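Local atomic coordinates of ATPase BagA (Mycobacterium tuberculosis H37Rv, PDB entry 6BS3), a protein that forms with its partner BagB an ATP-hydrolysing heterodimer of the ArsA family, whose activity is required for resistance to nitric oxide and elevated glycerol. Residues L232-P244 / L305-T317. Numbering follows the deposited sequence.
Sequences LPIGSVIVNRNIP and LDALQVPRLELPT. With ADP (adenosine-5'-diphosphate), chain C.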
loop_
_atom_site.group_PDB
_atom_site.type_symbol
_atom_site.label_atom_id
_atom_site.label_comp_id
_atom_site.label_asym_id
_atom_site.label_seq_id
_atom_site.Cartn_x
_atom_site.Cartn_y
_atom_site.Cartn_z
ATOM N N LEU A 232 17.149 16.799 -6.097
ATOM C CA LEU A 232 16.403 16.954 -4.851
ATOM C C LEU A 232 17.187 16.296 -3.690
ATOM O O LEU A 232 17.729 15.208 -3.872
ATOM C CB LEU A 232 14.966 16.422 -4.980
ATOM C CG LEU A 232 13.998 17.312 -5.771
ATOM C CD1 LEU A 232 12.775 16.567 -6.162
ATOM C CD2 LEU A 232 13.602 18.559 -4.998
ATOM N N PRO A 233 17.324 16.970 -2.526
ATOM C CA PRO A 233 18.140 16.412 -1.434
ATOM C C PRO A 233 17.572 15.188 -0.726
ATOM O O PRO A 233 16.475 15.226 -0.178
ATOM C CB PRO A 233 18.308 17.595 -0.478
ATOM C CG PRO A 233 17.128 18.430 -0.715
ATOM C CD PRO A 233 16.793 18.298 -2.164
ATOM N N ILE A 234 18.352 14.103 -0.738
ATOM C CA ILE A 234 18.051 12.855 -0.047
ATOM C C ILE A 234 18.582 12.993 1.390
ATOM O O ILE A 234 19.669 13.528 1.606
ATOM C CB ILE A 234 18.649 11.621 -0.804
ATOM C CG1 ILE A 234 18.186 11.549 -2.303
ATOM C CG2 ILE A 234 18.409 10.280 -0.075
ATOM C CD1 ILE A 234 16.683 11.663 -2.563
ATOM N N GLY A 235 17.782 12.550 2.346
ATOM C CA GLY A 235 18.132 12.563 3.756
ATOM C C GLY A 235 18.627 11.206 4.200
ATOM O O GLY A 235 19.806 10.906 4.055
ATOM N N SER A 236 17.731 10.363 4.702
ATOM C CA SER A 236 18.086 9.029 5.187
ATOM C C SER A 236 17.175 7.949 4.616
ATOM O O SER A 236 16.026 8.217 4.268
ATOM C CB SER A 236 17.960 8.983 6.713
ATOM O OG SER A 236 18.997 9.669 7.398
ATOM N N VAL A 237 17.664 6.709 4.588
ATOM C CA VAL A 237 16.824 5.547 4.287
ATOM C C VAL A 237 16.476 4.992 5.691
ATOM O O VAL A 237 17.374 4.786 6.500
ATOM C CB VAL A 237 17.483 4.486 3.362
ATOM C CG1 VAL A 237 16.676 3.181 3.353
ATOM C CG2 VAL A 237 17.637 5.020 1.948
ATOM N N ILE A 238 15.182 4.847 6.000
ATOM C CA ILE A 238 14.730 4.353 7.293
ATOM C C ILE A 238 14.177 2.955 7.122
ATOM O O ILE A 238 13.114 2.780 6.517
ATOM C CB ILE A 238 13.733 5.331 7.985
ATOM C CG1 ILE A 238 14.308 6.769 8.045
ATOM C CG2 ILE A 238 13.307 4.805 9.378
ATOM C CD1 ILE A 238 13.325 7.949 8.592
ATOM N N VAL A 239 14.917 1.952 7.629
ATOM C CA VAL A 239 14.518 0.545 7.566
ATOM C C VAL A 239 13.645 0.254 8.770
ATOM O O VAL A 239 14.143 0.148 9.885
ATOM C CB VAL A 239 15.691 -0.473 7.395
ATOM C CG1 VAL A 239 15.164 -1.912 7.359
ATOM C CG2 VAL A 239 16.510 -0.183 6.138
ATOM N N ASN A 240 12.331 0.159 8.534
ATOM C CA ASN A 240 11.330 -0.112 9.556
ATOM C C ASN A 240 11.143 -1.620 9.805
ATOM O O ASN A 240 11.530 -2.457 8.974
ATOM C CB ASN A 240 9.994 0.528 9.132
ATOM C CG ASN A 240 9.001 0.745 10.250
ATOM O OD1 ASN A 240 9.354 0.814 11.439
ATOM N ND2 ASN A 240 7.725 0.863 9.890
ATOM N N ARG A 241 10.530 -1.942 10.963
ATOM C CA ARG A 241 10.133 -3.279 11.443
ATOM C C ARG A 241 11.231 -4.331 11.334
ATOM O O ARG A 241 11.026 -5.405 10.756
ATOM C CB ARG A 241 8.835 -3.782 10.790
ATOM C CG ARG A 241 7.696 -2.797 10.859
ATOM C CD ARG A 241 6.340 -3.449 10.766
ATOM N NE ARG A 241 6.191 -4.260 9.563
ATOM C CZ ARG A 241 5.114 -4.975 9.273
ATOM N NH1 ARG A 241 4.059 -4.955 10.081
ATOM N NH2 ARG A 241 5.075 -5.706 8.167
ATOM N N ASN A 242 12.390 -4.027 11.939
ATOM C CA ASN A 242 13.495 -4.958 11.995
ATOM C C ASN A 242 13.160 -6.038 13.001
ATOM O O ASN A 242 12.326 -5.821 13.877
ATOM C CB ASN A 242 14.779 -4.242 12.375
ATOM C CG ASN A 242 15.366 -3.502 11.214
ATOM O OD1 ASN A 242 15.991 -4.104 10.315
ATOM N ND2 ASN A 242 15.164 -2.182 11.211
ATOM N N ILE A 243 13.762 -7.225 12.832
ATOM C CA ILE A 243 13.542 -8.368 13.726
ATOM C C ILE A 243 14.889 -8.921 14.204
ATOM O O ILE A 243 15.888 -8.735 13.500
ATOM C CB ILE A 243 12.597 -9.453 13.122
ATOM C CG1 ILE A 243 13.149 -10.026 11.792
ATOM C CG2 ILE A 243 11.164 -8.923 12.995
ATOM C CD1 ILE A 243 12.497 -11.256 11.298
ATOM N N PRO A 244 14.927 -9.578 15.364
ATOM C CA PRO A 244 16.152 -10.109 15.896
ATOM C C PRO A 244 16.609 -11.357 15.137
ATOM O O PRO A 244 15.813 -12.173 14.843
ATOM C CB PRO A 244 15.736 -10.449 17.317
ATOM C CG PRO A 244 14.310 -10.830 17.170
ATOM C CD PRO A 244 13.776 -9.837 16.184
ATOM N N LEU A 305 20.647 -2.045 -0.829
ATOM C CA LEU A 305 20.730 -0.669 -0.335
ATOM C C LEU A 305 22.194 -0.257 -0.107
ATOM O O LEU A 305 22.488 0.940 -0.122
ATOM C CB LEU A 305 19.941 -0.491 0.981
ATOM C CG LEU A 305 18.407 -0.748 1.001
ATOM C CD1 LEU A 305 17.867 -0.711 2.433
ATOM C CD2 LEU A 305 17.630 0.251 0.130
ATOM N N ASP A 306 23.110 -1.236 0.116
ATOM C CA ASP A 306 24.548 -1.011 0.361
ATOM C C ASP A 306 25.235 -0.185 -0.739
ATOM O O ASP A 306 26.220 0.503 -0.469
ATOM C CB ASP A 306 25.301 -2.343 0.586
ATOM C CG ASP A 306 24.859 -3.162 1.794
ATOM O OD1 ASP A 306 23.938 -2.711 2.524
ATOM O OD2 ASP A 306 25.431 -4.259 2.011
ATOM N N ALA A 307 24.692 -0.241 -1.961
ATOM C CA ALA A 307 25.167 0.484 -3.137
ATOM C C ALA A 307 24.985 2.002 -2.997
ATOM O O ALA A 307 25.770 2.761 -3.581
ATOM C CB ALA A 307 24.430 -0.012 -4.370
ATOM N N LEU A 308 23.946 2.437 -2.241
ATOM C CA LEU A 308 23.648 3.854 -2.004
ATOM C C LEU A 308 24.589 4.410 -0.949
ATOM O O LEU A 308 24.779 3.783 0.093
ATOM C CB LEU A 308 22.201 4.057 -1.504
ATOM C CG LEU A 308 21.054 3.415 -2.269
ATOM C CD1 LEU A 308 19.875 3.205 -1.351
ATOM C CD2 LEU A 308 20.652 4.253 -3.472
ATOM N N GLN A 309 25.138 5.600 -1.181
ATOM C CA GLN A 309 26.008 6.232 -0.189
ATOM C C GLN A 309 25.112 7.235 0.532
ATOM O O GLN A 309 25.304 8.452 0.453
ATOM C CB GLN A 309 27.231 6.889 -0.855
ATOM C CG GLN A 309 28.182 5.882 -1.506
ATOM C CD GLN A 309 29.317 6.557 -2.233
ATOM O OE1 GLN A 309 29.123 7.265 -3.232
ATOM N NE2 GLN A 309 30.535 6.340 -1.750
ATOM N N VAL A 310 24.072 6.680 1.182
ATOM C CA VAL A 310 22.999 7.378 1.860
ATOM C C VAL A 310 22.928 6.877 3.307
ATOM O O VAL A 310 22.949 5.659 3.516
ATOM C CB VAL A 310 21.661 7.129 1.079
ATOM C CG1 VAL A 310 20.431 7.440 1.917
ATOM C CG2 VAL A 310 21.624 7.921 -0.230
ATOM N N PRO A 311 22.791 7.781 4.315
ATOM C CA PRO A 311 22.645 7.301 5.705
ATOM C C PRO A 311 21.427 6.398 5.903
ATOM O O PRO A 311 20.380 6.560 5.266
ATOM C CB PRO A 311 22.543 8.579 6.546
ATOM C CG PRO A 311 22.397 9.679 5.597
ATOM C CD PRO A 311 22.735 9.252 4.223
ATOM N N ARG A 312 21.579 5.441 6.792
ATOM C CA ARG A 312 20.561 4.463 7.090
ATOM C C ARG A 312 20.238 4.395 8.563
ATOM O O ARG A 312 21.136 4.283 9.402
ATOM C CB ARG A 312 20.998 3.089 6.544
ATOM C CG ARG A 312 20.429 2.810 5.157
ATOM C CD ARG A 312 21.242 1.802 4.387
ATOM N NE ARG A 312 21.008 0.442 4.866
ATOM C CZ ARG A 312 21.642 -0.624 4.401
ATOM N NH1 ARG A 312 22.549 -0.499 3.440
ATOM N NH2 ARG A 312 21.368 -1.827 4.884
ATOM N N LEU A 313 18.946 4.441 8.864
ATOM C CA LEU A 313 18.361 4.349 10.198
ATOM C C LEU A 313 17.557 3.041 10.252
ATOM O O LEU A 313 17.093 2.566 9.214
ATOM C CB LEU A 313 17.428 5.577 10.496
ATOM C CG LEU A 313 18.116 6.968 10.599
ATOM C CD1 LEU A 313 17.119 8.100 10.467
ATOM C CD2 LEU A 313 18.892 7.111 11.908
ATOM N N GLU A 314 17.424 2.455 11.460
ATOM C CA GLU A 314 16.720 1.196 11.708
ATOM C C GLU A 314 15.797 1.344 12.899
ATOM O O GLU A 314 16.229 1.772 13.966
ATOM C CB GLU A 314 17.690 0.035 12.018
ATOM C CG GLU A 314 18.724 -0.304 10.951
ATOM C CD GLU A 314 19.861 0.687 10.823
ATOM O OE1 GLU A 314 20.237 1.306 11.845
ATOM O OE2 GLU A 314 20.361 0.862 9.689
ATOM N N LEU A 315 14.541 0.917 12.728
ATOM C CA LEU A 315 13.546 0.906 13.775
ATOM C C LEU A 315 13.106 -0.531 14.048
ATOM O O LEU A 315 13.097 -1.359 13.125
ATOM C CB LEU A 315 12.340 1.799 13.397
ATOM C CG LEU A 315 12.646 3.296 13.263
ATOM C CD1 LEU A 315 11.453 4.027 12.716
ATOM C CD2 LEU A 315 13.055 3.904 14.602
ATOM N N PRO A 316 12.766 -0.862 15.317
ATOM C CA PRO A 316 12.307 -2.224 15.608
ATOM C C PRO A 316 10.819 -2.405 15.255
ATOM O O PRO A 316 10.151 -1.474 14.786
ATOM C CB PRO A 316 12.529 -2.329 17.123
ATOM C CG PRO A 316 12.221 -0.929 17.625
ATOM C CD PRO A 316 12.735 -0.007 16.530
ATOM N N THR A 317 10.317 -3.629 15.476
ATOM C CA THR A 317 8.921 -3.989 15.320
ATOM C C THR A 317 8.298 -3.813 16.705
ATOM O O THR A 317 8.804 -4.371 17.687
ATOM C CB THR A 317 8.786 -5.474 14.896
ATOM O OG1 THR A 317 9.378 -5.678 13.619
ATOM C CG2 THR A 317 7.335 -5.964 14.896
HETATM P PB ADP C . 2.189 4.074 5.525
HETATM O O1B ADP C . 1.736 5.484 5.961
HETATM O O2B ADP C . 1.060 3.405 4.706
HETATM O O3B ADP C . 3.504 4.047 4.795
HETATM P PA ADP C . 1.698 3.219 8.327
HETATM O O1A ADP C . 0.181 3.472 8.265
HETATM O O2A ADP C . 2.387 4.221 9.172
HETATM O O3A ADP C . 2.298 3.203 6.852
HETATM O "O5'" ADP C . 2.030 1.712 8.694
HETATM C "C5'" ADP C . 1.439 0.528 8.111
HETATM C "C4'" ADP C . 1.030 -0.389 9.241
HETATM O "O4'" ADP C . 2.209 -0.845 9.936
HETATM C "C3'" ADP C . 0.124 0.221 10.314
HETATM O "O3'" ADP C . -0.815 -0.748 10.756
HETATM C "C2'" ADP C . 1.113 0.615 11.419
HETATM O "O2'" ADP C . 0.530 0.708 12.715
HETATM C "C1'" ADP C . 2.141 -0.509 11.310
HETATM N N9 ADP C . 3.488 -0.172 11.769
HETATM C C8 ADP C . 4.283 0.858 11.334
HETATM N N7 ADP C . 5.480 0.874 11.870
HETATM C C5 ADP C . 5.472 -0.220 12.724
HETATM C C6 ADP C . 6.458 -0.778 13.570
HETATM N N6 ADP C . 7.676 -0.260 13.736
HETATM N N1 ADP C . 6.141 -1.905 14.249
HETATM C C2 ADP C . 4.918 -2.427 14.101
HETATM N N3 ADP C . 3.903 -1.979 13.354
HETATM C C4 ADP C . 4.250 -0.872 12.673
#
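V237 meets V310 at about a right angle, its CG2 lying 3.7 Å from V310 CG1. A chi1 of 167° sets V237 CG1 opposite the backbone N, which leaves CG2 to V310 and CG1 to L305 CD1. L305 CD1 also reaches V239 CG2, 4.0 Å away; short branched valines leave room for the longer leucine coming from the turn 305-308. R312 and E314 share this valine face. On the other face of the sheet, I238 lies alongside L313 and sends CG2 to L315 CD1, 3.9 Å distant. Helix 324-336 packs against L315.

Between these two layers the backbones run parallel. V237 and V239 each donate and accept, bonding to P311, L313 and L315. P311 puts ring carbons, not an N-H, against G235 O, and so begins the pairing before strand 312-316 while its own carbonyl still receives V237 N.

Toward the far end, at 240-242 and 315-317, side chains join the bonding. L315 O takes two N-H groups of N242, the backbone N and, at 2.9 Å, side-chain ND2, which approaches from above the carbonyl plane. T317 OG1 then donates to N242 O over 3.0 Å.

Here the adenine of ADP is read. Its N6 donates to P316 O at 2.9 Å and, weakly, to N240 OD1. The N240 amide is steadied by ND2 bonding to T32 O, while R241 CG packs 3.6 Å from adenine C6.

In this P-loop NTPase fold, then, the last two parallel strands join an apolar core to an adenine site; two carbonyl-type oxygens facing the amino group would favour adenine over guanine.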